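Local coordinates for probable benzoylformate decarboxylase (Rhodococcus jostii, PDB 7ORX), which belongs to the thiamine diphosphate-dependent enzyme family and binds thiamine diphosphate between the subunits of a four-chain assembly, at residues C[32-37]-C[69-74]; C[139-144]-C[157-162]. All blocks are in the same frame, centred on the assembly; numbering follows the deposited sequence.

Interaction 1: residues C[32-37]-C[69-74]; sequences LPFLSG and LVNLHA. With TPP (thiamine diphosphate), chain K.
The carboxamide of Asn-71 comes to the edge of the Phe-34 ring, near the ring plane, with ND2 3.9 Å from Phe-34 CD2 and the amide and ring planes 67° apart. The two side chains run past each other in opposite directions. Leu-35 and Asn-71 reach toward each other from their two segments, Leu-35 CD2 ending 3.6 Å from Asn-71 ND2, so the amide end touches a ring edge and a leucine branch at once. Asn-71 reaches this place because its CG stands anti to the backbone N (chi1 -178°), extended from the strand toward the helix; its OD1 makes a weak hydrogen bond to Thr-98. Two residues on, the imidazole of His-73, a residue of the thiamine diphosphate pocket, has that ligand over one face, C7' lying 3.9 Å above the ring plane and toward the rim. Ala-74 CB covers the opposite face, over the ring centre. The closest approach to thiamine diphosphate is His-73 CD2 to its C4', 3.5 Å, and a hydrogen bond from ND1 to Glu-31 restrains the imidazole's rotation. Phe-34 also stacks on Tyr-12, whose hydroxyl bonds to the Phe-34 carbonyl oxygen. The short helix 32-35 lies beside strand 68-73 in the N-terminal thiamine diphosphate-binding domain, near helix 7-17; the strand runs between 22-25 and 95-101 in the parallel sheet, while Leu-35 packs on Thr-476 of the second subunit.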
loop_
_atom_site.group_PDB
_atom_site.type_symbol
_atom_site.label_atom_id
_atom_site.label_comp_id
_atom_site.label_asym_id
_atom_site.label_seq_id
_atom_site.Cartn_x
_atom_site.Cartn_y
_atom_site.Cartn_z
ATOM N N LEU C 32 -4.340 16.762 22.206
ATOM C CA LEU C 32 -4.785 17.778 23.181
ATOM C C LEU C 32 -5.259 19.011 22.412
ATOM O O LEU C 32 -6.337 19.506 22.727
ATOM C CB LEU C 32 -3.673 18.075 24.194
ATOM C CG LEU C 32 -3.139 16.889 24.984
ATOM C CD1 LEU C 32 -2.038 17.350 25.931
ATOM C CD2 LEU C 32 -4.242 16.190 25.768
ATOM N N PRO C 33 -4.540 19.536 21.373
ATOM C CA PRO C 33 -5.010 20.719 20.623
ATOM C C PRO C 33 -6.377 20.559 19.932
ATOM O O PRO C 33 -7.057 21.537 19.762
ATOM C CB PRO C 33 -3.914 20.971 19.583
ATOM C CG PRO C 33 -2.683 20.309 20.157
ATOM C CD PRO C 33 -3.221 19.096 20.889
ATOM N N PHE C 34 -6.763 19.339 19.560
ATOM C CA PHE C 34 -8.126 19.057 19.052
ATOM C C PHE C 34 -9.123 19.138 20.206
ATOM O O PHE C 34 -10.162 19.799 20.104
ATOM C CB PHE C 34 -8.224 17.688 18.380
ATOM C CG PHE C 34 -9.640 17.383 17.964
ATOM C CD1 PHE C 34 -10.299 18.204 17.053
ATOM C CD2 PHE C 34 -10.342 16.328 18.530
ATOM C CE1 PHE C 34 -11.612 17.935 16.685
ATOM C CE2 PHE C 34 -11.657 16.065 18.159
ATOM C CZ PHE C 34 -12.289 16.863 17.232
ATOM N N LEU C 35 -8.818 18.449 21.293
ATOM C CA LEU C 35 -9.773 18.239 22.414
ATOM C C LEU C 35 -9.992 19.559 23.150
ATOM O O LEU C 35 -11.082 19.711 23.738
ATOM C CB LEU C 35 -9.245 17.162 23.367
ATOM C CG LEU C 35 -9.234 15.733 22.812
ATOM C CD1 LEU C 35 -8.729 14.732 23.855
ATOM C CD2 LEU C 35 -10.610 15.348 22.285
ATOM N N SER C 36 -9.018 20.475 23.119
ATOM C CA SER C 36 -9.073 21.738 23.901
ATOM C C SER C 36 -10.231 22.619 23.405
ATOM O O SER C 36 -10.832 23.317 24.231
ATOM C CB SER C 36 -7.747 22.469 23.887
ATOM O OG SER C 36 -7.365 22.852 22.572
ATOM N N GLY C 37 -10.528 22.570 22.107
ATOM C CA GLY C 37 -11.542 23.409 21.452
ATOM C C GLY C 37 -12.904 22.751 21.457
ATOM O O GLY C 37 -13.837 23.302 20.858
ATOM N N LEU C 69 -17.829 9.313 16.076
ATOM C CA LEU C 69 -16.464 9.882 16.003
ATOM C C LEU C 69 -15.560 9.170 17.002
ATOM O O LEU C 69 -15.927 9.038 18.151
ATOM C CB LEU C 69 -16.535 11.387 16.296
ATOM C CG LEU C 69 -15.227 12.162 16.138
ATOM C CD1 LEU C 69 -14.661 12.050 14.724
ATOM C CD2 LEU C 69 -15.461 13.628 16.476
ATOM N N VAL C 70 -14.378 8.796 16.575
ATOM C CA VAL C 70 -13.337 8.205 17.456
ATOM C C VAL C 70 -12.109 9.111 17.367
ATOM O O VAL C 70 -11.889 9.615 16.283
ATOM C CB VAL C 70 -13.027 6.788 16.970
ATOM C CG1 VAL C 70 -11.894 6.174 17.747
ATOM C CG2 VAL C 70 -14.280 5.927 16.981
ATOM N N ASN C 71 -11.335 9.290 18.433
ATOM C CA ASN C 71 -10.107 10.109 18.396
ATOM C C ASN C 71 -8.982 9.336 19.087
ATOM O O ASN C 71 -9.034 9.110 20.310
ATOM C CB ASN C 71 -10.359 11.474 19.017
ATOM C CG ASN C 71 -9.148 12.381 18.974
ATOM O OD1 ASN C 71 -8.454 12.469 17.963
ATOM N ND2 ASN C 71 -8.885 13.062 20.077
ATOM N N LEU C 72 -7.955 8.950 18.350
ATOM C CA LEU C 72 -6.893 8.057 18.846
ATOM C C LEU C 72 -5.554 8.774 18.758
ATOM O O LEU C 72 -5.470 9.830 18.112
ATOM C CB LEU C 72 -6.872 6.816 17.958
ATOM C CG LEU C 72 -8.154 5.999 17.962
ATOM C CD1 LEU C 72 -8.092 4.892 16.909
ATOM C CD2 LEU C 72 -8.404 5.411 19.342
ATOM N N HIS C 73 -4.530 8.155 19.334
ATOM C CA HIS C 73 -3.186 8.744 19.498
ATOM C C HIS C 73 -2.196 8.147 18.498
ATOM O O HIS C 73 -1.691 7.064 18.763
ATOM C CB HIS C 73 -2.671 8.584 20.931
ATOM C CG HIS C 73 -1.270 9.074 21.035
ATOM N ND1 HIS C 73 -0.922 10.418 20.770
ATOM C CD2 HIS C 73 -0.118 8.408 21.241
ATOM C CE1 HIS C 73 0.380 10.558 20.868
ATOM N NE2 HIS C 73 0.895 9.336 21.164
ATOM N N ALA C 74 -1.852 8.898 17.438
ATOM C CA ALA C 74 -0.664 8.656 16.578
ATOM C C ALA C 74 -0.716 7.229 16.013
ATOM O O ALA C 74 -1.842 6.708 15.803
ATOM C CB ALA C 74 0.589 8.927 17.392
HETATM N "N1'" TPP K . -2.011 5.437 23.970
HETATM C "C2'" TPP K . -0.902 4.791 23.588
HETATM C CM2 TPP K . -1.049 3.406 23.049
HETATM N "N3'" TPP K . 0.334 5.290 23.642
HETATM C "C4'" TPP K . 0.477 6.536 24.120
HETATM N "N4'" TPP K . 1.727 7.030 24.154
HETATM C "C5'" TPP K . -0.631 7.291 24.565
HETATM C "C6'" TPP K . -1.865 6.681 24.453
HETATM C "C7'" TPP K . -0.479 8.691 25.113
HETATM N N3 TPP K . 0.218 8.724 26.408
HETATM C C2 TPP K . 1.532 8.917 26.507
HETATM S S1 TPP K . 1.937 9.530 28.043
HETATM C C5 TPP K . 0.405 8.970 28.651
HETATM C C4 TPP K . -0.419 8.587 27.648
HETATM C CM4 TPP K . -1.824 8.082 27.790
HETATM C C6 TPP K . 0.130 8.929 30.133
HETATM C C7 TPP K . 0.376 7.561 30.755
HETATM O O7 TPP K . 0.061 7.619 32.177
HETATM P PA TPP K . 0.998 6.886 33.268
HETATM O O1A TPP K . 1.531 5.614 32.702
HETATM O O2A TPP K . 0.150 6.940 34.492
HETATM O O3A TPP K . 2.285 7.818 33.442
HETATM P PB TPP K . 2.496 9.154 34.292
HETATM O O1B TPP K . 3.824 9.019 35.017
HETATM O O2B TPP K . 2.513 10.252 33.270
HETATM O O3B TPP K . 1.316 9.236 35.227
#

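Interaction 2: residues C[139-144]-C[157-162]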
loop_
_atom_site.group_PDB
_atom_site.type_symbol
_atom_site.label_atom_id
_atom_site.label_comp_id
_atom_site.label_asym_id
_atom_site.label_seq_id
_atom_site.Cartn_x
_atom_site.Cartn_y
_atom_site.Cartn_z
ATOM N N PRO C 139 -11.027 20.594 7.361
ATOM C CA PRO C 139 -12.490 20.519 7.401
ATOM C C PRO C 139 -13.114 19.729 6.243
ATOM O O PRO C 139 -13.931 18.910 6.474
ATOM C CB PRO C 139 -12.907 21.996 7.379
ATOM C CG PRO C 139 -11.742 22.698 8.032
ATOM C CD PRO C 139 -10.542 21.966 7.460
ATOM N N ARG C 140 -12.699 19.943 5.011
ATOM C CA ARG C 140 -13.365 19.252 3.857
ATOM C C ARG C 140 -12.993 17.768 3.900
ATOM O O ARG C 140 -13.855 16.933 3.629
ATOM C CB ARG C 140 -13.011 19.931 2.526
ATOM C CG ARG C 140 -13.752 19.378 1.311
ATOM C CD ARG C 140 -12.935 19.506 0.012
ATOM N NE ARG C 140 -11.690 18.804 0.239
ATOM C CZ ARG C 140 -11.560 17.461 0.176
ATOM N NH1 ARG C 140 -12.558 16.702 -0.262
ATOM N NH2 ARG C 140 -10.407 16.889 0.492
ATOM N N THR C 141 -11.751 17.441 4.237
ATOM C CA THR C 141 -11.313 16.037 4.398
ATOM C C THR C 141 -12.260 15.344 5.400
ATOM O O THR C 141 -12.682 14.225 5.149
ATOM C CB THR C 141 -9.846 15.954 4.811
ATOM O OG1 THR C 141 -9.025 16.391 3.733
ATOM C CG2 THR C 141 -9.433 14.541 5.180
ATOM N N ILE C 142 -12.602 15.990 6.510
ATOM C CA ILE C 142 -13.508 15.411 7.530
ATOM C C ILE C 142 -14.924 15.380 6.972
ATOM O O ILE C 142 -15.578 14.365 7.151
ATOM C CB ILE C 142 -13.391 16.136 8.875
ATOM C CG1 ILE C 142 -11.944 16.052 9.362
ATOM C CG2 ILE C 142 -14.344 15.544 9.906
ATOM C CD1 ILE C 142 -11.762 16.582 10.743
ATOM N N ASN C 143 -15.377 16.390 6.277
ATOM C CA ASN C 143 -16.692 16.313 5.587
ATOM C C ASN C 143 -16.717 15.089 4.680
ATOM O O ASN C 143 -17.686 14.310 4.765
ATOM C CB ASN C 143 -17.049 17.526 4.717
ATOM C CG ASN C 143 -18.515 17.488 4.353
ATOM O OD1 ASN C 143 -19.346 17.320 5.226
ATOM N ND2 ASN C 143 -18.853 17.592 3.089
ATOM N N GLN C 144 -15.702 14.917 3.840
ATOM C CA GLN C 144 -15.636 13.789 2.873
ATOM C C GLN C 144 -15.627 12.454 3.652
ATOM O O GLN C 144 -16.366 11.513 3.276
ATOM C CB GLN C 144 -14.387 13.933 2.009
ATOM C CG GLN C 144 -14.089 12.715 1.177
ATOM C CD GLN C 144 -13.044 12.969 0.108
ATOM O OE1 GLN C 144 -12.258 13.936 0.083
ATOM N NE2 GLN C 144 -13.019 12.076 -0.848
ATOM N N VAL C 157 -13.642 4.886 8.205
ATOM C CA VAL C 157 -12.770 5.856 7.466
ATOM C C VAL C 157 -11.738 6.392 8.466
ATOM O O VAL C 157 -12.046 6.414 9.665
ATOM C CB VAL C 157 -13.639 6.977 6.876
ATOM C CG1 VAL C 157 -14.741 6.388 6.040
ATOM C CG2 VAL C 157 -14.286 7.801 7.959
ATOM N N TYR C 158 -10.569 6.808 8.015
ATOM C CA TYR C 158 -9.488 7.258 8.907
ATOM C C TYR C 158 -8.923 8.567 8.378
ATOM O O TYR C 158 -8.705 8.664 7.213
ATOM C CB TYR C 158 -8.389 6.212 8.939
ATOM C CG TYR C 158 -7.203 6.492 9.827
ATOM C CD1 TYR C 158 -7.237 6.271 11.192
ATOM C CD2 TYR C 158 -5.996 6.849 9.275
ATOM C CE1 TYR C 158 -6.121 6.471 11.991
ATOM C CE2 TYR C 158 -4.867 7.043 10.050
ATOM C CZ TYR C 158 -4.921 6.832 11.416
ATOM O OH TYR C 158 -3.792 7.036 12.161
ATOM N N VAL C 159 -8.692 9.523 9.262
ATOM C CA VAL C 159 -8.157 10.860 8.933
ATOM C C VAL C 159 -7.063 11.139 9.958
ATOM O O VAL C 159 -7.398 11.164 11.142
ATOM C CB VAL C 159 -9.266 11.916 9.001
ATOM C CG1 VAL C 159 -8.681 13.275 8.729
ATOM C CG2 VAL C 159 -10.398 11.613 8.047
ATOM N N SER C 160 -5.818 11.351 9.527
ATOM C CA SER C 160 -4.683 11.685 10.432
ATOM C C SER C 160 -4.464 13.181 10.336
ATOM O O SER C 160 -4.252 13.598 9.249
ATOM C CB SER C 160 -3.437 10.877 10.062
ATOM O OG SER C 160 -2.233 11.438 10.565
ATOM N N VAL C 161 -4.549 13.945 11.424
ATOM C CA VAL C 161 -4.422 15.435 11.389
ATOM C C VAL C 161 -3.245 15.857 12.276
ATOM O O VAL C 161 -3.234 15.567 13.483
ATOM C CB VAL C 161 -5.724 16.127 11.826
ATOM C CG1 VAL C 161 -5.554 17.626 11.748
ATOM C CG2 VAL C 161 -6.926 15.611 11.057
ATOM N N PRO C 162 -2.211 16.519 11.694
ATOM C CA PRO C 162 -1.117 17.100 12.462
ATOM C C PRO C 162 -1.672 18.131 13.446
ATOM O O PRO C 162 -2.575 18.893 13.089
ATOM C CB PRO C 162 -0.219 17.760 11.412
ATOM C CG PRO C 162 -0.524 17.044 10.125
ATOM C CD PRO C 162 -1.969 16.628 10.252
#
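Thr-141 and Val-159 point their CB atoms at each other between helix and strand, and their side chains cross obliquely, methyl against methyl: Thr-141 CG2 lies 3.8 Å from Val-159 CG1. With CG2 anti to its own backbone N, the threonine presents carbon to the strand, and its OG1 is hydrogen-bonded to the carbonyl oxygen of Asp-137, one turn back in the chain. Val-159 likewise carries CG1 anti to the backbone N (chi1 177°), and this one methyl serves both helix residues. Ile-142 starts off beside the contact and bends in, its CG1 4.3 Å from Val-159 CG1, a looser apolar touch. Away from the strand, Arg-140 NH1 bonds Gln-144 OE1 at 2.8 Å with an N-H...O angle of 165°; the oxygen sits at the guanidinium edge, in its plane, but NH1 lies above the Gln-144 carbonyl plane, 41° out of it. Arg-140 NE forms a salt bridge with Asp-137, and NH1 also bonds Arg-310 O of the third subunit. The contact belongs to the beta-alpha-beta unit of strand 128-130, helix 138-149 and strand 157-162: the helix covers the sheet, Thr-141 also touching Trp-128, Ile-142 meeting Thr-11 of helix 7-17, and strand 157-162 lies between 95-101 and 128-130.

Both interactions are buried and set a helix against the same parallel sheet, with centres about 12 Å apart; strand 95-101 separates their two strands. Interaction 1 brings a polar amide among apolar side chains, and its 69-74 segment carries His-73, which lies against thiamine diphosphate, with the second subunit close to its helix. Interaction 2 is methyl packing within one beta-alpha-beta unit, while Arg-140, on its helix, reaches Gln-144, Asp-137 and the third subunit. The pair meets where Ala-74 O of 69-74 packs near Tyr-158 OH of 157-162, at 4.1 Å. Helix 7-17 is a shared neighbour, packing against both contacts.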